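Local coordinates for regulating synaptic membrane exocytosis protein 2 (Rattus norvegicus, PDB 2CJS) that probably acts as a scaffold of the presynaptic active zone, its zinc-finger domain binding partner proteins in the regulation of synaptic vesicle exocytosis, at residues C12-K17 against A37-R42; G25-C28 against T33-C36; S29-K34 against N55-Q60. All blocks are in the same frame, centred on the assembly; numbering follows the deposited sequence. Where two conformers were deposited one is given.

Contact 1: C12-K17 against A37-R42; sequences CGICHK and ARCGGR. With ZN (zinc ion), chain L.
A zinc ion holds Cys12 and Cys15 of a loop before strand 19-20 to Cys39 of the segment that runs into strand 40-45. Cys12 SG and Cys15 SG each lie 2.4 Å from the zinc, Cys39 SG at 2.3 Å, and Cys36 supplies the fourth sulfur. No hydrogen bond crosses between the segments; the metal and a small apolar patch join them. In that patch Ile14 sets its branch point on Cys39, CB to CB 3.7 Å, and its two branches, CG1 and CG2, straddle the same carbon, while Cys15 CB rests 3.6 Å from Cys39 SG. Cys12 SG is anti to its own backbone N (chi1 175°), which carries the sulfur over to the metal and leaves it in front of the turn's amides. Ile14 N donates to Cys12 SG at 3.4 Å and Cys15 N does so at 3.6 Å, the latter nearly straight. Such N-H...S bonds would be expected to spread the thiolate charge and keep the loop curled. A weaker one runs from Lys17 N to Cys15 SG. Ile14 also touches Phe35 and Cys54. A CxxC knuckle facing a second CxxC pair marks a Cys4 zinc site, the first of two in this RING-clan, FYVE-like finger.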
# COMPACT_ATOMS: atom_id res chain seq x y z
N CYS C 12 3.07 12.56 -10.86
CA CYS C 12 2.04 13.39 -10.25
C CYS C 12 1.90 14.72 -11.03
O CYS C 12 2.89 15.38 -11.29
CB CYS C 12 2.45 13.65 -8.80
SG CYS C 12 1.29 14.81 -7.98
N GLY C 13 0.66 15.09 -11.36
CA GLY C 13 0.41 16.32 -12.14
C GLY C 13 0.48 17.60 -11.33
O GLY C 13 0.33 18.70 -11.86
N ILE C 14 0.71 17.47 -10.02
CA ILE C 14 0.89 18.60 -9.12
C ILE C 14 2.34 18.89 -8.81
O ILE C 14 2.81 20.01 -9.05
CB ILE C 14 0.09 18.40 -7.78
CG1 ILE C 14 -1.38 17.97 -8.01
CG2 ILE C 14 0.16 19.68 -6.87
CD1 ILE C 14 -2.28 19.05 -8.79
N CYS C 15 3.06 17.91 -8.23
CA CYS C 15 4.45 18.13 -7.83
C CYS C 15 5.39 17.78 -8.97
O CYS C 15 6.55 18.26 -9.01
CB CYS C 15 4.80 17.30 -6.57
SG CYS C 15 4.76 15.49 -6.71
N HIS C 16 4.90 17.00 -9.92
CA HIS C 16 5.75 16.56 -11.09
C HIS C 16 7.00 15.78 -10.63
O HIS C 16 8.04 15.80 -11.30
CB HIS C 16 6.17 17.77 -11.99
CG HIS C 16 4.99 18.55 -12.50
ND1 HIS C 16 4.06 18.00 -13.36
CD2 HIS C 16 4.56 19.80 -12.21
CE1 HIS C 16 3.11 18.89 -13.58
NE2 HIS C 16 3.39 19.98 -12.89
N LYS C 17 6.91 15.07 -9.50
CA LYS C 17 8.08 14.44 -8.95
C LYS C 17 7.77 12.96 -8.67
O LYS C 17 8.50 12.08 -9.15
CB LYS C 17 8.60 15.20 -7.71
CG LYS C 17 9.76 14.52 -7.07
CD LYS C 17 10.75 15.50 -6.44
CE LYS C 17 12.17 14.91 -6.50
NZ LYS C 17 13.01 15.21 -5.33
N ALA C 37 0.08 11.19 -2.95
CA ALA C 37 -0.38 11.37 -1.54
C ALA C 37 0.04 12.68 -0.91
O ALA C 37 -0.54 13.10 0.09
CB ALA C 37 0.04 10.16 -0.62
N ARG C 38 1.07 13.33 -1.46
CA ARG C 38 1.49 14.63 -0.88
C ARG C 38 0.67 15.77 -1.42
O ARG C 38 0.79 16.91 -0.91
CB ARG C 38 2.95 14.95 -1.24
CG ARG C 38 3.94 14.16 -0.45
CD ARG C 38 5.36 14.45 -0.98
NE ARG C 38 6.39 13.86 -0.11
CZ ARG C 38 7.70 14.02 -0.30
NH1 ARG C 38 8.13 14.72 -1.35
NH2 ARG C 38 8.58 13.47 0.54
N CYS C 39 -0.15 15.52 -2.44
CA CYS C 39 -0.60 16.63 -3.28
C CYS C 39 -2.12 16.74 -3.35
O CYS C 39 -2.65 17.46 -4.24
CB CYS C 39 -0.02 16.43 -4.69
SG CYS C 39 1.77 16.77 -4.73
N GLY C 40 -2.82 16.09 -2.44
CA GLY C 40 -4.28 16.26 -2.41
C GLY C 40 -4.83 15.34 -1.33
O GLY C 40 -4.04 14.76 -0.55
N GLY C 41 -6.15 15.25 -1.18
CA GLY C 41 -6.67 14.39 -0.09
C GLY C 41 -8.02 13.85 -0.51
O GLY C 41 -8.40 13.94 -1.66
N ARG C 42 -8.73 13.30 0.48
CA ARG C 42 -9.95 12.53 0.23
C ARG C 42 -11.04 13.11 1.13
O ARG C 42 -10.76 13.48 2.28
CB ARG C 42 -9.65 11.08 0.65
CG ARG C 42 -10.81 10.15 0.32
CD ARG C 42 -10.62 8.74 0.96
NE ARG C 42 -10.46 8.79 2.43
CZ ARG C 42 -10.15 7.70 3.15
NH1 ARG C 42 -9.99 6.55 2.52
NH2 ARG C 42 -10.00 7.77 4.48
ZN ZN L . 2.57 15.00 -6.00

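Contact 2: G25-C28 against T33-C36; sequences GHNC and TKFC. With ZN (zinc ion), chain L; ZN (zinc ion), chain M; EDO (1,2-ethanediol), chain D; EDO (1,2-ethanediol), chain O.
Phe35 and His26 face each other as the hydrogen-bonded pair of a short antiparallel hairpin, joined by His26 N to Phe35 O (3.2 Å) and Phe35 N to His26 O (2.9 Å). From CB the phenyl turns back over the partner strand, because CG stands between the backbone N and the carbonyl carbon (chi1 65°). CG and CD2 then lie beside His26 O, CD2 at 3.3 Å. CE2 comes next to Cys28, which meets the ring at its edge with N and packs CB 4.1 Å from CE2. At the tip, CZ sits under His26 CB, which covers one face near the rim. Trp52 touches Phe35 and stacks on the His26 ring. A water in the plane of the imidazole joins His26 ND1 to Phe35 O, to which it donates. Asn27 and Lys34 form the non-hydrogen-bonded pair on the other face; Asn27 ND2 lies against Lys34 CB and bonds to Gln32 O. A nearly straight bond from Cys28 N to Thr33 O, 2.9 Å, closes the pairing. Cys28 SG and Cys36 SG leave for different zinc ions, each at 2.4 Å. Here one hairpin supplies a cysteine to each zinc of the cross-braced, FYVE-like finger.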
# COMPACT_ATOMS: atom_id res chain seq x y z
N GLY C 25 -2.15 6.36 -7.66
CA GLY C 25 -2.57 7.74 -7.81
C GLY C 25 -4.08 7.90 -7.80
O GLY C 25 -4.85 6.88 -7.84
N HIS C 26 -4.52 9.16 -7.60
CA HIS C 26 -5.95 9.42 -7.62
C HIS C 26 -6.24 10.60 -8.54
O HIS C 26 -5.47 11.54 -8.58
CB HIS C 26 -6.43 9.75 -6.20
CG HIS C 26 -6.32 8.57 -5.30
ND1 HIS C 26 -5.18 8.32 -4.58
CD2 HIS C 26 -7.14 7.50 -5.10
CE1 HIS C 26 -5.32 7.17 -3.92
NE2 HIS C 26 -6.49 6.66 -4.22
N ASN C 27 -7.39 10.56 -9.23
CA ASN C 27 -7.74 11.73 -10.04
C ASN C 27 -8.57 12.70 -9.18
O ASN C 27 -9.53 12.29 -8.49
CB ASN C 27 -8.48 11.37 -11.31
CG ASN C 27 -7.60 10.60 -12.28
OD1 ASN C 27 -7.49 9.39 -12.18
ND2 ASN C 27 -6.96 11.29 -13.19
N CYS C 28 -8.21 13.97 -9.24
CA CYS C 28 -9.00 15.04 -8.60
C CYS C 28 -10.44 15.00 -9.12
O CYS C 28 -10.66 15.00 -10.31
CB CYS C 28 -8.32 16.42 -8.83
SG CYS C 28 -9.28 17.74 -8.08
N THR C 33 -6.97 16.06 -12.53
CA THR C 33 -5.51 15.85 -12.50
C THR C 33 -5.15 14.68 -11.60
O THR C 33 -5.70 14.58 -10.54
CB THR C 33 -4.78 17.13 -12.06
OG1 THR C 33 -5.11 18.17 -12.98
CG2 THR C 33 -3.27 16.92 -12.05
N LYS C 34 -4.24 13.81 -12.05
CA LYS C 34 -3.83 12.66 -11.21
C LYS C 34 -2.74 13.12 -10.23
O LYS C 34 -1.78 13.76 -10.63
CB LYS C 34 -3.33 11.48 -12.08
CG LYS C 34 -3.18 10.19 -11.25
CD LYS C 34 -2.69 9.02 -12.14
CE LYS C 34 -3.79 8.66 -13.10
NZ LYS C 34 -3.19 7.65 -14.05
N PHE C 35 -2.95 12.84 -8.94
CA PHE C 35 -2.06 13.34 -7.96
C PHE C 35 -1.60 12.27 -6.99
O PHE C 35 -2.29 11.25 -6.77
CB PHE C 35 -2.69 14.55 -7.19
CG PHE C 35 -3.91 14.20 -6.37
CD1 PHE C 35 -3.76 13.69 -5.04
CD2 PHE C 35 -5.19 14.41 -6.89
CE1 PHE C 35 -4.88 13.40 -4.20
CE2 PHE C 35 -6.33 14.09 -6.09
CZ PHE C 35 -6.20 13.61 -4.75
N CYS C 36 -0.45 12.54 -6.37
CA CYS C 36 0.16 11.63 -5.35
C CYS C 36 -0.27 12.03 -3.94
O CYS C 36 -0.95 13.07 -3.73
CB CYS C 36 1.72 11.62 -5.50
SG CYS C 36 2.49 13.04 -4.66
ZN ZN L . 2.57 15.00 -6.00
ZN ZN M . -7.89 19.51 -8.78
C1 EDO D . -3.09 3.69 -3.62
O1 EDO D . -4.14 3.48 -4.56
C2 EDO D . -1.91 4.30 -4.36
O2 EDO D . -2.27 5.51 -5.01
C1 EDO O . -0.62 4.68 -14.32
O1 EDO O . -1.43 3.48 -14.45
C2 EDO O . -0.79 5.51 -13.03
O2 EDO O . -2.07 5.33 -12.42
O HOH W 1 -2.83 9.79 -4.47

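Contact 3: S29-K34 against N55-Q60. With ZN (zinc ion), chain M; EDO (1,2-ethanediol), chain N; EDO (1,2-ethanediol), chain O.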
# COMPACT_ATOMS: atom_id res chain seq x y z
N SER C 29 -11.41 14.96 -8.20
CA SER C 29 -12.83 14.87 -8.57
C SER C 29 -13.30 16.14 -9.23
O SER C 29 -14.33 16.14 -9.88
CB SER C 29 -13.66 14.61 -7.30
OG SER C 29 -13.40 13.24 -6.89
N TYR C 30 -12.53 17.22 -9.10
CA TYR C 30 -12.92 18.47 -9.78
C TYR C 30 -12.17 18.67 -11.12
O TYR C 30 -12.80 18.73 -12.15
CB TYR C 30 -12.62 19.64 -8.84
CG TYR C 30 -13.25 21.00 -9.21
CD1 TYR C 30 -14.47 21.08 -9.89
CD2 TYR C 30 -12.60 22.18 -8.87
CE1 TYR C 30 -15.07 22.35 -10.21
CE2 TYR C 30 -13.16 23.45 -9.17
CZ TYR C 30 -14.37 23.52 -9.84
OH TYR C 30 -14.91 24.77 -10.10
N CYS C 31 -10.83 18.76 -11.08
CA CYS C 31 -10.03 19.11 -12.29
C CYS C 31 -9.53 17.88 -13.05
O CYS C 31 -9.01 18.04 -14.14
CB CYS C 31 -8.87 20.02 -11.89
SG CYS C 31 -7.53 19.10 -11.06
N GLN C 32 -9.68 16.69 -12.42
CA GLN C 32 -9.26 15.36 -12.98
C GLN C 32 -7.76 15.15 -13.09
O GLN C 32 -7.33 14.14 -13.67
CB GLN C 32 -9.92 15.11 -14.32
CG GLN C 32 -11.49 15.14 -14.25
CD GLN C 32 -12.09 14.11 -13.26
OE1 GLN C 32 -11.53 13.03 -13.09
NE2 GLN C 32 -13.22 14.47 -12.59
N THR C 33 -6.97 16.06 -12.53
CA THR C 33 -5.51 15.85 -12.50
C THR C 33 -5.15 14.68 -11.60
O THR C 33 -5.70 14.58 -10.54
CB THR C 33 -4.78 17.13 -12.06
OG1 THR C 33 -5.11 18.17 -12.98
CG2 THR C 33 -3.27 16.92 -12.05
N LYS C 34 -4.24 13.81 -12.05
CA LYS C 34 -3.83 12.66 -11.21
C LYS C 34 -2.74 13.12 -10.23
O LYS C 34 -1.78 13.76 -10.63
CB LYS C 34 -3.33 11.48 -12.08
CG LYS C 34 -3.18 10.19 -11.25
CD LYS C 34 -2.69 9.02 -12.14
CE LYS C 34 -3.79 8.66 -13.10
NZ LYS C 34 -3.19 7.65 -14.05
N ASN C 55 -4.46 19.59 -4.24
CA ASN C 55 -4.16 20.78 -3.44
C ASN C 55 -4.22 22.08 -4.22
O ASN C 55 -4.40 23.13 -3.63
CB ASN C 55 -2.76 20.61 -2.81
CG ASN C 55 -2.78 19.66 -1.59
OD1 ASN C 55 -3.84 19.28 -1.08
ND2 ASN C 55 -1.54 19.23 -1.16
N LEU C 56 -4.15 22.01 -5.56
CA LEU C 56 -4.32 23.22 -6.34
C LEU C 56 -5.77 23.66 -6.35
O LEU C 56 -6.04 24.88 -6.24
CB LEU C 56 -3.77 23.06 -7.76
CG LEU C 56 -2.24 22.86 -7.77
CD1 LEU C 56 -1.79 22.72 -9.24
CD2 LEU C 56 -1.46 23.99 -7.08
N CYS C 57 -6.68 22.72 -6.52
CA CYS C 57 -8.08 23.07 -6.45
C CYS C 57 -8.41 23.53 -5.03
O CYS C 57 -9.22 24.44 -4.85
CB CYS C 57 -8.92 21.85 -6.80
SG CYS C 57 -8.99 21.53 -8.57
N ARG C 58 -7.87 22.87 -4.03
CA ARG C 58 -8.08 23.37 -2.64
C ARG C 58 -7.65 24.81 -2.51
O ARG C 58 -8.40 25.65 -1.97
CB ARG C 58 -7.34 22.52 -1.60
CG ARG C 58 -7.89 21.04 -1.54
CD ARG C 58 -7.02 20.23 -0.57
NE ARG C 58 -7.02 20.77 0.81
CZ ARG C 58 -6.18 20.36 1.78
NH1 ARG C 58 -5.25 19.45 1.52
NH2 ARG C 58 -6.30 20.81 3.04
N LYS C 59 -6.47 25.13 -3.00
CA LYS C 59 -5.96 26.50 -2.86
C LYS C 59 -6.90 27.49 -3.53
O LYS C 59 -7.20 28.57 -3.00
CB LYS C 59 -4.58 26.63 -3.49
CG LYS C 59 -4.01 28.07 -3.33
CD LYS C 59 -3.59 28.43 -1.84
CE LYS C 59 -3.29 29.95 -1.61
NZ LYS C 59 -4.43 30.83 -1.04
N GLN C 60 -7.36 27.15 -4.73
CA GLN C 60 -8.20 28.03 -5.51
C GLN C 60 -9.48 28.43 -4.72
O GLN C 60 -9.94 29.58 -4.76
CB GLN C 60 -8.61 27.36 -6.85
CG GLN C 60 -9.50 28.19 -7.77
CD GLN C 60 -10.14 27.27 -8.83
OE1 GLN C 60 -11.12 26.58 -8.57
NE2 GLN C 60 -9.54 27.23 -10.01
ZN ZN M . -7.89 19.51 -8.78
C1 EDO N . -15.72 17.61 -13.91
O1 EDO N . -14.34 17.29 -13.72
C2 EDO N . -16.46 17.01 -12.74
O2 EDO N . -16.11 17.75 -11.55
C1 EDO O . -0.62 4.68 -14.32
O1 EDO O . -1.43 3.48 -14.45
C2 EDO O . -0.79 5.51 -13.03
O2 EDO O . -2.07 5.33 -12.42
O HOH W 2 -12.75 26.51 -10.53
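Cys57, on the first turn of helix 55-61, meets Tyr30 and Cys31 of the loop between strands 26-27 and 34-35, and a zinc ion sets the tight part of the contact. Cys31 SG and Cys57 SG are both 2.3 Å from the metal, and Cys28 and Cys54 complete its four sulfurs. Around it the packing is close: Cys57 SG lies 3.6 Å from Cys31 CB and 3.7 Å from Tyr30 CD2. The sulfur approaches the ring obliquely, 73° off the ring normal, in a sulfur-aromatic contact, and Cys57 CB adds an apolar touch to the same CD2. With chi1 at 75°, Cys31 SG stands between its backbone N and carbonyl carbon, turned to the metal. It also accepts a bond from Thr33 N, 3.4 Å from Cys31 SG; this bond would be expected to ease the charge on the thiolate.

Further along the helix the contact thins to a single fringe. Gln60, extended beyond CG, brings Gln60 OE1 to the edge of the tyrosine ring, in its plane and 3.8 Å from Tyr30 CE2, with the amide turned almost perpendicular to the ring. No direct hydrogen bond spans the segments there. A water takes its place, 2.8 Å from Tyr30 OH and donating to Gln60 OE1 at 2.6 Å. Outward from the loop, a 1,2-ethanediol, probably from the crystallisation liquor, bonds to Ser29 O, Tyr30 O and Gln32 NE2. A neighbouring protein chain packs on Tyr30 and Cys57 and forms a salt bridge with Arg58.

A CxxC loop bound through zinc to a second CxxC, whose last cysteine rides on the C-terminal helix, is the second Cys4 site of a FYVE-like finger.

How the contacts relate
From the N terminus, Cys12-Lys17 first waits for Ala37-Arg42, and contact 1 closes a loop around one zinc. Nested within it, contact 2 folds the chain back as the hairpin of strands 26-27 and 34-35. Contact 3 starts in that hairpin's turn, shares Thr33 and Lys34 with contact 2, and reaches past the 40-45/49-54 hairpin to the C-terminal helix, so contacts 1 and 3 cross along the chain. Probable backbone hydrogen bonds, Gly13 N to Lys34 O and Asn55 N to Cys39 O, tie the crossing parts together. Contacts 1 and 2 meet at the first zinc, 2 and 3 at the second, a cross-braced arrangement.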